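Acetoacetate decarboxylase (Sphingomonas wittichii, PDB 5UPB) is an acetoacetate decarboxylase-like enzyme, probably a lyase working through a Schiff-base intermediate like its relatives. Local coordinates at residues A[115-119]-A[180-186]; A[20-26]-A[60-66]; A[153-159]-A[221-227]. All coordinates share one frame; numbering follows the deposited sequence.

Contact 1: residues A[115-119]-A[180-186]; sequences WLNGY and TFGHRHW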
loop_
_atom_site.group_PDB
_atom_site.type_symbol
_atom_site.label_atom_id
_atom_site.label_comp_id
_atom_site.label_asym_id
_atom_site.label_seq_id
_atom_site.Cartn_x
_atom_site.Cartn_y
_atom_site.Cartn_z
ATOM N N TRP A 115 -20.117 -7.238 1.630
ATOM C CA TRP A 115 -20.994 -6.887 2.743
ATOM C C TRP A 115 -22.451 -6.898 2.300
ATOM O O TRP A 115 -23.337 -7.323 3.055
ATOM C CB TRP A 115 -20.633 -5.507 3.328
ATOM C CG TRP A 115 -19.506 -5.438 4.327
ATOM C CD1 TRP A 115 -18.240 -5.939 4.189
ATOM C CD2 TRP A 115 -19.534 -4.787 5.616
ATOM N NE1 TRP A 115 -17.484 -5.657 5.317
ATOM C CE2 TRP A 115 -18.249 -4.946 6.199
ATOM C CE3 TRP A 115 -20.517 -4.092 6.329
ATOM C CZ2 TRP A 115 -17.924 -4.447 7.466
ATOM C CZ3 TRP A 115 -20.193 -3.595 7.586
ATOM C CH2 TRP A 115 -18.902 -3.782 8.140
ATOM N N LEU A 116 -22.721 -6.397 1.085
ATOM C CA LEU A 116 -24.095 -6.334 0.602
ATOM C C LEU A 116 -24.710 -7.710 0.477
ATOM O O LEU A 116 -25.934 -7.863 0.568
ATOM C CB LEU A 116 -24.158 -5.633 -0.744
ATOM C CG LEU A 116 -23.797 -4.141 -0.656
ATOM C CD1 LEU A 116 -23.522 -3.560 -2.072
ATOM C CD2 LEU A 116 -24.938 -3.373 0.005
ATOM N N ASN A 117 -23.882 -8.704 0.227
ATOM C CA ASN A 117 -24.301 -10.088 0.122
ATOM C C ASN A 117 -23.983 -10.874 1.390
ATOM O O ASN A 117 -23.989 -12.116 1.369
ATOM C CB ASN A 117 -23.607 -10.682 -1.106
ATOM C CG ASN A 117 -24.291 -10.301 -2.420
ATOM O OD1 ASN A 117 -25.498 -10.091 -2.462
ATOM N ND2 ASN A 117 -23.491 -10.086 -3.469
ATOM N N GLY A 118 -23.686 -10.161 2.493
ATOM C CA GLY A 118 -23.555 -10.785 3.792
ATOM C C GLY A 118 -22.247 -11.468 4.054
ATOM O O GLY A 118 -22.189 -12.319 4.942
ATOM N N TYR A 119 -21.224 -11.187 3.244
ATOM C CA TYR A 119 -19.874 -11.680 3.466
ATOM C C TYR A 119 -19.157 -10.699 4.374
ATOM O O TYR A 119 -18.937 -9.556 3.961
ATOM C CB TYR A 119 -19.106 -11.730 2.173
ATOM C CG TYR A 119 -19.416 -12.823 1.201
ATOM C CD1 TYR A 119 -20.514 -12.722 0.353
ATOM C CD2 TYR A 119 -18.557 -13.908 1.039
ATOM C CE1 TYR A 119 -20.793 -13.698 -0.590
ATOM C CE2 TYR A 119 -18.829 -14.908 0.090
ATOM C CZ TYR A 119 -19.946 -14.787 -0.727
ATOM O OH TYR A 119 -20.230 -15.751 -1.677
ATOM N N THR A 180 -23.252 -20.819 0.091
ATOM C CA THR A 180 -22.506 -19.901 0.936
ATOM C C THR A 180 -23.529 -19.057 1.667
ATOM O O THR A 180 -24.343 -18.371 1.041
ATOM C CB THR A 180 -21.518 -19.050 0.137
ATOM O OG1 THR A 180 -20.606 -19.897 -0.542
ATOM C CG2 THR A 180 -20.735 -18.117 1.042
ATOM N N PHE A 181 -23.523 -19.154 2.984
ATOM C CA PHE A 181 -24.476 -18.422 3.797
ATOM C C PHE A 181 -23.819 -17.125 4.242
ATOM O O PHE A 181 -22.617 -17.079 4.531
ATOM C CB PHE A 181 -24.922 -19.267 4.995
ATOM C CG PHE A 181 -25.574 -20.563 4.621
ATOM C CD1 PHE A 181 -26.745 -20.565 3.902
ATOM C CD2 PHE A 181 -25.003 -21.771 4.976
ATOM C CE1 PHE A 181 -27.361 -21.728 3.563
ATOM C CE2 PHE A 181 -25.618 -22.960 4.638
ATOM C CZ PHE A 181 -26.796 -22.940 3.924
ATOM N N GLY A 182 -24.607 -16.051 4.238
ATOM C CA GLY A 182 -24.104 -14.747 4.609
ATOM C C GLY A 182 -25.000 -14.119 5.653
ATOM O O GLY A 182 -26.151 -14.529 5.850
ATOM N N HIS A 183 -24.444 -13.115 6.335
ATOM C CA HIS A 183 -25.187 -12.322 7.314
ATOM C C HIS A 183 -25.159 -10.904 6.778
ATOM O O HIS A 183 -24.163 -10.194 6.934
ATOM C CB HIS A 183 -24.567 -12.397 8.710
ATOM C CG HIS A 183 -25.290 -11.574 9.723
ATOM N ND1 HIS A 183 -24.756 -11.263 10.959
ATOM C CD2 HIS A 183 -26.505 -10.978 9.676
ATOM C CE1 HIS A 183 -25.632 -10.551 11.643
ATOM N NE2 HIS A 183 -26.692 -10.346 10.881
ATOM N N ARG A 184 -26.206 -10.523 6.073
ATOM C CA ARG A 184 -26.309 -9.173 5.548
ATOM C C ARG A 184 -26.706 -8.295 6.712
ATOM O O ARG A 184 -27.822 -8.404 7.229
ATOM C CB ARG A 184 -27.266 -9.119 4.367
ATOM C CG ARG A 184 -27.442 -7.747 3.804
ATOM C CD ARG A 184 -28.374 -7.816 2.623
ATOM N NE ARG A 184 -28.290 -6.590 1.850
ATOM C CZ ARG A 184 -29.173 -5.641 2.001
ATOM N NH1 ARG A 184 -30.139 -5.809 2.879
ATOM N NH2 ARG A 184 -29.104 -4.495 1.314
ATOM N N HIS A 185 -25.769 -7.458 7.152
ATOM C CA HIS A 185 -25.889 -6.777 8.429
ATOM C C HIS A 185 -25.499 -5.321 8.246
ATOM O O HIS A 185 -24.450 -5.040 7.660
ATOM C CB HIS A 185 -24.975 -7.457 9.472
ATOM C CG HIS A 185 -25.148 -6.920 10.860
ATOM N ND1 HIS A 185 -24.211 -6.115 11.457
ATOM C CD2 HIS A 185 -26.143 -7.083 11.768
ATOM C CE1 HIS A 185 -24.625 -5.788 12.671
ATOM N NE2 HIS A 185 -25.799 -6.357 12.882
ATOM N N TRP A 186 -26.356 -4.405 8.705
ATOM C CA TRP A 186 -26.116 -2.974 8.540
ATOM C C TRP A 186 -26.668 -2.288 9.777
ATOM O O TRP A 186 -27.840 -1.884 9.820
ATOM C CB TRP A 186 -26.751 -2.438 7.259
ATOM C CG TRP A 186 -26.239 -1.088 6.831
ATOM C CD1 TRP A 186 -26.977 0.065 6.681
ATOM C CD2 TRP A 186 -24.883 -0.737 6.511
ATOM N NE1 TRP A 186 -26.168 1.101 6.266
ATOM C CE2 TRP A 186 -24.878 0.643 6.164
ATOM C CE3 TRP A 186 -23.680 -1.447 6.472
ATOM C CZ2 TRP A 186 -23.713 1.323 5.786
ATOM C CZ3 TRP A 186 -22.511 -0.766 6.106
ATOM C CH2 TRP A 186 -22.545 0.615 5.764
HETATM O O HOH W 1 -23.229 -6.971 5.821
#

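Contact 2: residues A[20-26]-A[60-66]; sequences LYGWGAD and AFQSTSE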
loop_
_atom_site.group_PDB
_atom_site.type_symbol
_atom_site.label_atom_id
_atom_site.label_comp_id
_atom_site.label_asym_id
_atom_site.label_seq_id
_atom_site.Cartn_x
_atom_site.Cartn_y
_atom_site.Cartn_z
ATOM N N LEU A 20 -24.742 -8.726 -13.087
ATOM C CA LEU A 20 -24.144 -10.020 -12.815
ATOM C C LEU A 20 -22.630 -9.956 -13.059
ATOM O O LEU A 20 -22.162 -9.381 -14.034
ATOM C CB LEU A 20 -24.790 -11.084 -13.701
ATOM C CG LEU A 20 -26.265 -11.420 -13.374
ATOM C CD1 LEU A 20 -26.825 -12.402 -14.394
ATOM C CD2 LEU A 20 -26.492 -11.961 -11.960
ATOM N N TYR A 21 -21.861 -10.582 -12.197
ATOM C CA TYR A 21 -20.415 -10.669 -12.392
ATOM C C TYR A 21 -19.950 -12.099 -12.630
ATOM O O TYR A 21 -20.616 -13.066 -12.242
ATOM C CB TYR A 21 -19.678 -10.109 -11.206
ATOM C CG TYR A 21 -19.622 -8.590 -11.296
ATOM C CD1 TYR A 21 -20.730 -7.789 -11.030
ATOM C CD2 TYR A 21 -18.429 -7.964 -11.645
ATOM C CE1 TYR A 21 -20.639 -6.398 -11.134
ATOM C CE2 TYR A 21 -18.331 -6.593 -11.737
ATOM C CZ TYR A 21 -19.423 -5.820 -11.480
ATOM O OH TYR A 21 -19.260 -4.467 -11.607
ATOM N N GLY A 22 -18.819 -12.207 -13.328
ATOM C CA GLY A 22 -18.086 -13.448 -13.416
ATOM C C GLY A 22 -16.703 -13.263 -12.839
ATOM O O GLY A 22 -16.097 -12.198 -12.967
ATOM N N TRP A 23 -16.190 -14.334 -12.257
ATOM C CA TRP A 23 -14.880 -14.405 -11.638
ATOM C C TRP A 23 -14.049 -15.533 -12.215
ATOM O O TRP A 23 -14.557 -16.640 -12.442
ATOM C CB TRP A 23 -15.003 -14.680 -10.135
ATOM C CG TRP A 23 -15.485 -13.531 -9.266
ATOM C CD1 TRP A 23 -14.711 -12.777 -8.433
ATOM C CD2 TRP A 23 -16.837 -13.078 -9.092
ATOM N NE1 TRP A 23 -15.507 -11.857 -7.746
ATOM C CE2 TRP A 23 -16.814 -12.031 -8.138
ATOM C CE3 TRP A 23 -18.074 -13.466 -9.643
ATOM C CZ2 TRP A 23 -17.977 -11.357 -7.737
ATOM C CZ3 TRP A 23 -19.231 -12.817 -9.243
ATOM C CH2 TRP A 23 -19.172 -11.755 -8.298
ATOM N N GLY A 24 -12.750 -15.290 -12.364
ATOM C CA GLY A 24 -11.772 -16.359 -12.388
ATOM C C GLY A 24 -10.767 -16.161 -11.277
ATOM O O GLY A 24 -10.479 -15.031 -10.872
ATOM N N ALA A 25 -10.257 -17.260 -10.763
ATOM C CA ALA A 25 -9.396 -17.185 -9.583
ATOM C C ALA A 25 -8.435 -18.350 -9.531
ATOM O O ALA A 25 -8.742 -19.469 -9.983
ATOM C CB ALA A 25 -10.218 -17.179 -8.291
ATOM N N ASP A 26 -7.284 -18.088 -8.940
ATOM C CA ASP A 26 -6.379 -19.132 -8.477
ATOM C C ASP A 26 -6.430 -19.175 -6.958
ATOM O O ASP A 26 -6.355 -18.132 -6.304
ATOM C CB ASP A 26 -4.963 -18.895 -8.991
ATOM C CG ASP A 26 -4.889 -18.856 -10.509
ATOM O OD1 ASP A 26 -5.708 -19.514 -11.181
ATOM O OD2 ASP A 26 -4.010 -18.192 -11.039
ATOM N N ALA A 60 -6.195 -15.285 -5.557
ATOM C CA ALA A 60 -6.073 -14.163 -6.485
ATOM C C ALA A 60 -7.240 -14.203 -7.452
ATOM O O ALA A 60 -7.391 -15.176 -8.215
ATOM C CB ALA A 60 -4.721 -14.233 -7.217
ATOM N N PHE A 61 -8.065 -13.154 -7.413
ATOM C CA PHE A 61 -9.343 -13.101 -8.100
ATOM C C PHE A 61 -9.327 -12.057 -9.201
ATOM O O PHE A 61 -8.677 -11.012 -9.102
ATOM C CB PHE A 61 -10.501 -12.780 -7.126
ATOM C CG PHE A 61 -10.768 -13.833 -6.125
ATOM C CD1 PHE A 61 -9.952 -13.971 -5.017
ATOM C CD2 PHE A 61 -11.814 -14.723 -6.302
ATOM C CE1 PHE A 61 -10.190 -15.012 -4.077
ATOM C CE2 PHE A 61 -12.040 -15.739 -5.390
ATOM C CZ PHE A 61 -11.220 -15.877 -4.282
ATOM N N GLN A 62 -10.104 -12.339 -10.229
ATOM C CA GLN A 62 -10.304 -11.423 -11.350
ATOM C C GLN A 62 -11.793 -11.409 -11.682
ATOM O O GLN A 62 -12.358 -12.435 -12.110
ATOM C CB GLN A 62 -9.449 -11.865 -12.534
ATOM C CG GLN A 62 -9.376 -10.854 -13.671
ATOM C CD GLN A 62 -10.583 -10.937 -14.573
ATOM O OE1 GLN A 62 -10.784 -11.912 -15.294
ATOM N NE2 GLN A 62 -11.414 -9.936 -14.512
ATOM N N SER A 63 -12.454 -10.267 -11.477
ATOM C CA SER A 63 -13.897 -10.167 -11.668
ATOM C C SER A 63 -14.224 -9.204 -12.809
ATOM O O SER A 63 -13.455 -8.285 -13.122
ATOM C CB SER A 63 -14.597 -9.717 -10.386
ATOM O OG SER A 63 -14.174 -8.409 -10.056
ATOM N N THR A 64 -15.348 -9.480 -13.471
ATOM C CA THR A 64 -15.812 -8.739 -14.639
ATOM C C THR A 64 -17.328 -8.621 -14.632
ATOM O O THR A 64 -18.038 -9.626 -14.502
ATOM C CB THR A 64 -15.380 -9.430 -15.923
ATOM O OG1 THR A 64 -13.968 -9.594 -15.904
ATOM C CG2 THR A 64 -15.775 -8.626 -17.131
ATOM N N SER A 65 -17.813 -7.410 -14.890
ATOM C CA SER A 65 -19.239 -7.149 -15.002
ATOM C C SER A 65 -19.728 -7.556 -16.381
ATOM O O SER A 65 -19.100 -7.236 -17.397
ATOM C CB SER A 65 -19.530 -5.661 -14.784
ATOM O OG SER A 65 -20.885 -5.346 -15.030
ATOM N N GLU A 66 -20.864 -8.265 -16.407
ATOM C CA GLU A 66 -21.411 -8.773 -17.658
ATOM C C GLU A 66 -21.798 -7.646 -18.610
ATOM O O GLU A 66 -21.813 -7.841 -19.834
ATOM C CB GLU A 66 -22.618 -9.661 -17.348
ATOM C CG GLU A 66 -23.110 -10.469 -18.531
ATOM C CD GLU A 66 -23.426 -11.914 -18.176
ATOM O OE1 GLU A 66 -23.669 -12.216 -16.987
ATOM O OE2 GLU A 66 -23.420 -12.753 -19.099
#

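Contact 3: residues A[153-159]-A[221-227]; sequences RHGFTLF and LGSAPDE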
loop_
_atom_site.group_PDB
_atom_site.type_symbol
_atom_site.label_atom_id
_atom_site.label_comp_id
_atom_site.label_asym_id
_atom_site.label_seq_id
_atom_site.Cartn_x
_atom_site.Cartn_y
_atom_site.Cartn_z
ATOM N N ARG A 153 -2.954 -7.338 8.438
ATOM C CA ARG A 153 -3.740 -6.122 8.584
ATOM C C ARG A 153 -3.206 -5.329 9.762
ATOM O O ARG A 153 -2.878 -5.909 10.801
ATOM C CB ARG A 153 -5.225 -6.451 8.778
ATOM C CG ARG A 153 -6.109 -5.211 8.981
ATOM C CD ARG A 153 -7.610 -5.581 8.955
ATOM N NE ARG A 153 -8.480 -4.432 9.191
ATOM C CZ ARG A 153 -8.862 -4.009 10.399
ATOM N NH1 ARG A 153 -8.476 -4.646 11.511
ATOM N NH2 ARG A 153 -9.647 -2.934 10.506
ATOM N N HIS A 154 -3.108 -3.999 9.596
ATOM C CA HIS A 154 -2.686 -3.086 10.676
ATOM C C HIS A 154 -1.295 -3.434 11.188
ATOM O O HIS A 154 -0.930 -3.112 12.322
ATOM C CB HIS A 154 -3.687 -3.092 11.828
ATOM C CG HIS A 154 -4.915 -2.272 11.567
ATOM N ND1 HIS A 154 -6.027 -2.316 12.389
ATOM C CD2 HIS A 154 -5.208 -1.396 10.579
ATOM C CE1 HIS A 154 -6.942 -1.487 11.925
ATOM N NE2 HIS A 154 -6.477 -0.926 10.822
ATOM N N GLY A 155 -0.500 -4.085 10.337
ATOM C CA GLY A 155 0.812 -4.536 10.685
ATOM C C GLY A 155 0.877 -5.918 11.313
ATOM O O GLY A 155 1.985 -6.385 11.587
ATOM N N PHE A 156 -0.263 -6.582 11.555
ATOM C CA PHE A 156 -0.279 -7.889 12.187
ATOM C C PHE A 156 -0.434 -8.978 11.129
ATOM O O PHE A 156 -1.369 -8.941 10.329
ATOM C CB PHE A 156 -1.419 -8.015 13.184
ATOM C CG PHE A 156 -1.402 -6.953 14.274
ATOM C CD1 PHE A 156 -0.589 -7.084 15.370
ATOM C CD2 PHE A 156 -2.191 -5.817 14.150
ATOM C CE1 PHE A 156 -0.568 -6.103 16.350
ATOM C CE2 PHE A 156 -2.180 -4.838 15.130
ATOM C CZ PHE A 156 -1.366 -4.964 16.215
ATOM N N THR A 157 0.445 -9.965 11.164
ATOM C CA THR A 157 0.191 -11.173 10.388
ATOM C C THR A 157 -1.109 -11.806 10.870
ATOM O O THR A 157 -1.290 -12.066 12.062
ATOM C CB THR A 157 1.325 -12.170 10.568
ATOM O OG1 THR A 157 2.590 -11.528 10.302
ATOM C CG2 THR A 157 1.101 -13.325 9.595
ATOM N N LEU A 158 -2.014 -12.069 9.939
ATOM C CA LEU A 158 -3.275 -12.719 10.280
ATOM C C LEU A 158 -3.152 -14.235 10.167
ATOM O O LEU A 158 -3.396 -14.962 11.140
ATOM C CB LEU A 158 -4.376 -12.212 9.357
ATOM C CG LEU A 158 -4.623 -10.691 9.437
ATOM C CD1 LEU A 158 -5.395 -10.261 8.186
ATOM C CD2 LEU A 158 -5.339 -10.350 10.719
ATOM N N PHE A 159 -2.800 -14.735 8.984
ATOM C CA PHE A 159 -2.404 -16.136 8.899
ATOM C C PHE A 159 -1.537 -16.359 7.674
ATOM O O PHE A 159 -1.415 -15.496 6.803
ATOM C CB PHE A 159 -3.612 -17.085 8.916
ATOM C CG PHE A 159 -4.530 -17.005 7.721
ATOM C CD1 PHE A 159 -4.336 -17.826 6.603
ATOM C CD2 PHE A 159 -5.634 -16.159 7.734
ATOM C CE1 PHE A 159 -5.213 -17.785 5.520
ATOM C CE2 PHE A 159 -6.511 -16.109 6.648
ATOM C CZ PHE A 159 -6.296 -16.950 5.534
ATOM N N LEU A 221 -1.607 -19.522 12.188
ATOM C CA LEU A 221 -2.459 -18.414 12.554
ATOM C C LEU A 221 -1.639 -17.402 13.345
ATOM O O LEU A 221 -0.829 -17.769 14.198
ATOM C CB LEU A 221 -3.623 -18.932 13.391
ATOM C CG LEU A 221 -4.614 -19.835 12.666
ATOM C CD1 LEU A 221 -5.516 -20.486 13.689
ATOM C CD2 LEU A 221 -5.426 -19.065 11.639
ATOM N N GLY A 222 -1.898 -16.122 13.105
ATOM C CA GLY A 222 -1.346 -15.047 13.899
ATOM C C GLY A 222 -2.286 -14.592 14.997
ATOM O O GLY A 222 -3.226 -15.293 15.389
ATOM N N SER A 223 -2.070 -13.362 15.463
ATOM C CA SER A 223 -2.937 -12.805 16.485
ATOM C C SER A 223 -2.924 -11.290 16.338
ATOM O O SER A 223 -1.904 -10.721 15.961
ATOM C CB SER A 223 -2.422 -13.215 17.878
ATOM O OG SER A 223 -3.115 -12.574 18.921
ATOM N N ALA A 224 -4.064 -10.655 16.594
ATOM C CA ALA A 224 -4.157 -9.201 16.539
ATOM C C ALA A 224 -5.134 -8.689 17.589
ATOM O O ALA A 224 -6.126 -9.360 17.896
ATOM C CB ALA A 224 -4.588 -8.743 15.140
ATOM N N PRO A 225 -4.904 -7.498 18.133
ATOM C CA PRO A 225 -5.821 -6.976 19.164
ATOM C C PRO A 225 -7.231 -6.714 18.648
ATOM O O PRO A 225 -8.157 -6.696 19.464
ATOM C CB PRO A 225 -5.137 -5.686 19.627
ATOM C CG PRO A 225 -4.257 -5.263 18.471
ATOM C CD PRO A 225 -3.810 -6.571 17.809
ATOM N N ASP A 226 -7.429 -6.524 17.330
ATOM C CA ASP A 226 -8.746 -6.243 16.749
ATOM C C ASP A 226 -9.255 -7.381 15.852
ATOM O O ASP A 226 -10.088 -7.175 14.961
ATOM C CB ASP A 226 -8.720 -4.906 15.991
ATOM C CG ASP A 226 -7.615 -4.813 14.939
ATOM O OD1 ASP A 226 -6.826 -5.775 14.788
ATOM O OD2 ASP A 226 -7.519 -3.748 14.289
ATOM N N GLU A 227 -8.783 -8.599 16.093
ATOM C CA GLU A 227 -9.252 -9.782 15.380
ATOM C C GLU A 227 -9.525 -10.858 16.409
ATOM O O GLU A 227 -9.131 -10.735 17.567
ATOM C CB GLU A 227 -8.218 -10.298 14.378
ATOM C CG GLU A 227 -7.761 -9.282 13.359
ATOM C CD GLU A 227 -8.817 -9.002 12.309
ATOM O OE1 GLU A 227 -9.958 -9.523 12.440
ATOM O OE2 GLU A 227 -8.511 -8.268 11.333
HETATM O O HOH W 2 -11.227 -4.819 13.424
HETATM O O HOH W 3 0.337 -11.963 14.301
#

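Contact 1: residues A[115-119]-A[180-186]
Gly118 lies against the backbone of strand 180-186, its CA 3.5 Å from Arg184 N, and two hydrogen bonds hold the approach. His183 N donates to Gly118 O over 2.8 Å. At the end of helix 108-116, Leu116 O receives Arg184 NE at 3.0 Å; the oxygen sits at the guanidinium edge, only 2° out of its plane, although the N-H is aimed well off line (130°). With CG anti to the backbone N (chi1 179°) and the chain extended as far as NE, Arg184 stretches to this carbonyl and still offers NH1 to Glu198 in a salt bridge and NH2 to Pro187 O of the second subunit. A water donates to Trp115 O and accepts from His185 N, joining the two backbones.

Side-chain packing flanks this polar middle. Trp115 CE3 comes to the edge of the Trp186 ring, 3.9 Å from CZ3, the two side chains crossing at about a right angle. At the other end, Thr180 CG2 meets the hydroxyl end of Tyr119, 3.6 Å from OH. The turn itself is a Schellman motif: Gly118, at positive phi, is the C-prime residue that ends helix 108-116 and turns the backbone so that it lies against strand 179-186.

Contact 2: residues A[20-26]-A[60-66]
Tyr21 lays its ring over Ser65, so that Ser65 CB stands over one face, 3.3 Å from Tyr21 CZ. The ring gets there because CG is anti to the carbonyl carbon (chi1 -81°), which swings it across to the neighbouring strand; its hydroxyl then bonds to Asp17. Two residues on, the relation recurs: Ser63 CB rests over the five-membered ring of Trp23, 3.7 Å from the ring centroid, as a CH-pi contact. In the third pair the roles are exchanged, and Ala25 supplies the CH group, its methyl CB 3.9 Å from the centroid of the Phe61 ring and over its face. Trp23 and Phe61 cross at a slant, CD1 of the former 4.1 Å from CD2 of the latter.

Tyr21-Ser65, Trp23-Ser63 and Ala25-Phe61 are non-hydrogen-bonded pairs of two antiparallel strands, 21-34 and 53-65, which belong to the extensive beta structure of this acetoacetate decarboxylase-like fold. Between them lie the hydrogen-bonded pairs Gly22-Thr64 and Gly24-Gln62, with Asp26-Ala60 beyond, each joined by reciprocal N-H to O bonds.

On the opposite face the two glycines have no side chains, and Gln62 lies bent at chi2 beside Thr64. Its NE2 donates to Thr64 OG1 at 2.9 Å, nearly straight (167°) and in the amide plane, which fixes the rotation of the amide. Gln62 OE1 in turn accepts bonds from His132 N and Asn135 ND2 of the third subunit.

Contact 3: residues A[153-159]-A[221-227]
Phe156 presents one ring face to the loop 221-227. Pro225 CD lies over that face, 3.6 Å from the ring centroid, as a CH-pi contact in which the two side chains come from opposite directions. Ala224 adds its methyl, CB standing 3.8 Å from Phe156 CG. Further along the strand, Leu158 CD2 touches the aliphatic part of Glu227 at CG (3.7 Å), and Leu221 CD2 packs on Phe159 CB.

Beside this apolar centre Gly222 N donates to Leu158 O at 2.7 Å, and a water donates to Thr157 O and accepts from Ser223 N.

At the polar edge His154 ND1 lies 2.8 Å from Asp226 OD2, on its syn lone pair, ring and carboxylate nearly coplanar. Arg153, extended from CG to NE, brings NH1 to the same Asp226 OD2 at 3.1 Å, a weak bond within a salt bridge; Asn75 ND2 of the second subunit is another donor. A long ion pair joins Arg153 NH1 to Glu227 OE2, but their main partners are Glu108 of the second subunit for Arg153 and Lys122 for Glu227. The arrangement is a beta hairpin, turned by a type I' turn from Arg153 to Phe156 and bulged at Leu158 and Phe159 opposite Cys151, packed against the loop after strand 206-221; it meets the second subunit and also the fourth, where Thr157 OG1 bonds to Gly155 O of that subunit.

Contacts 1 and 2 are buried, contact 3 only partly so. Contact 2 pairs two strands over six registered residues, and aromatic faces and backbone bonds do most of the work. Contact 1 sets a helix end against a strand and depends on a close glycine, an arginine and tryptophans. Contact 3 joins a hairpin to a loop and is the one richest in charge. Its centre lies about 17 Å from that of the chain, against 12 and 13 Å for contacts 1 and 2. No strand is shared, but strands 156-166 and 179-186, of contacts 3 and 1, follow each other in the chain. Contacts 1 and 3 both meet the second subunit, contact 3 also the fourth, whereas contact 2 meets the third.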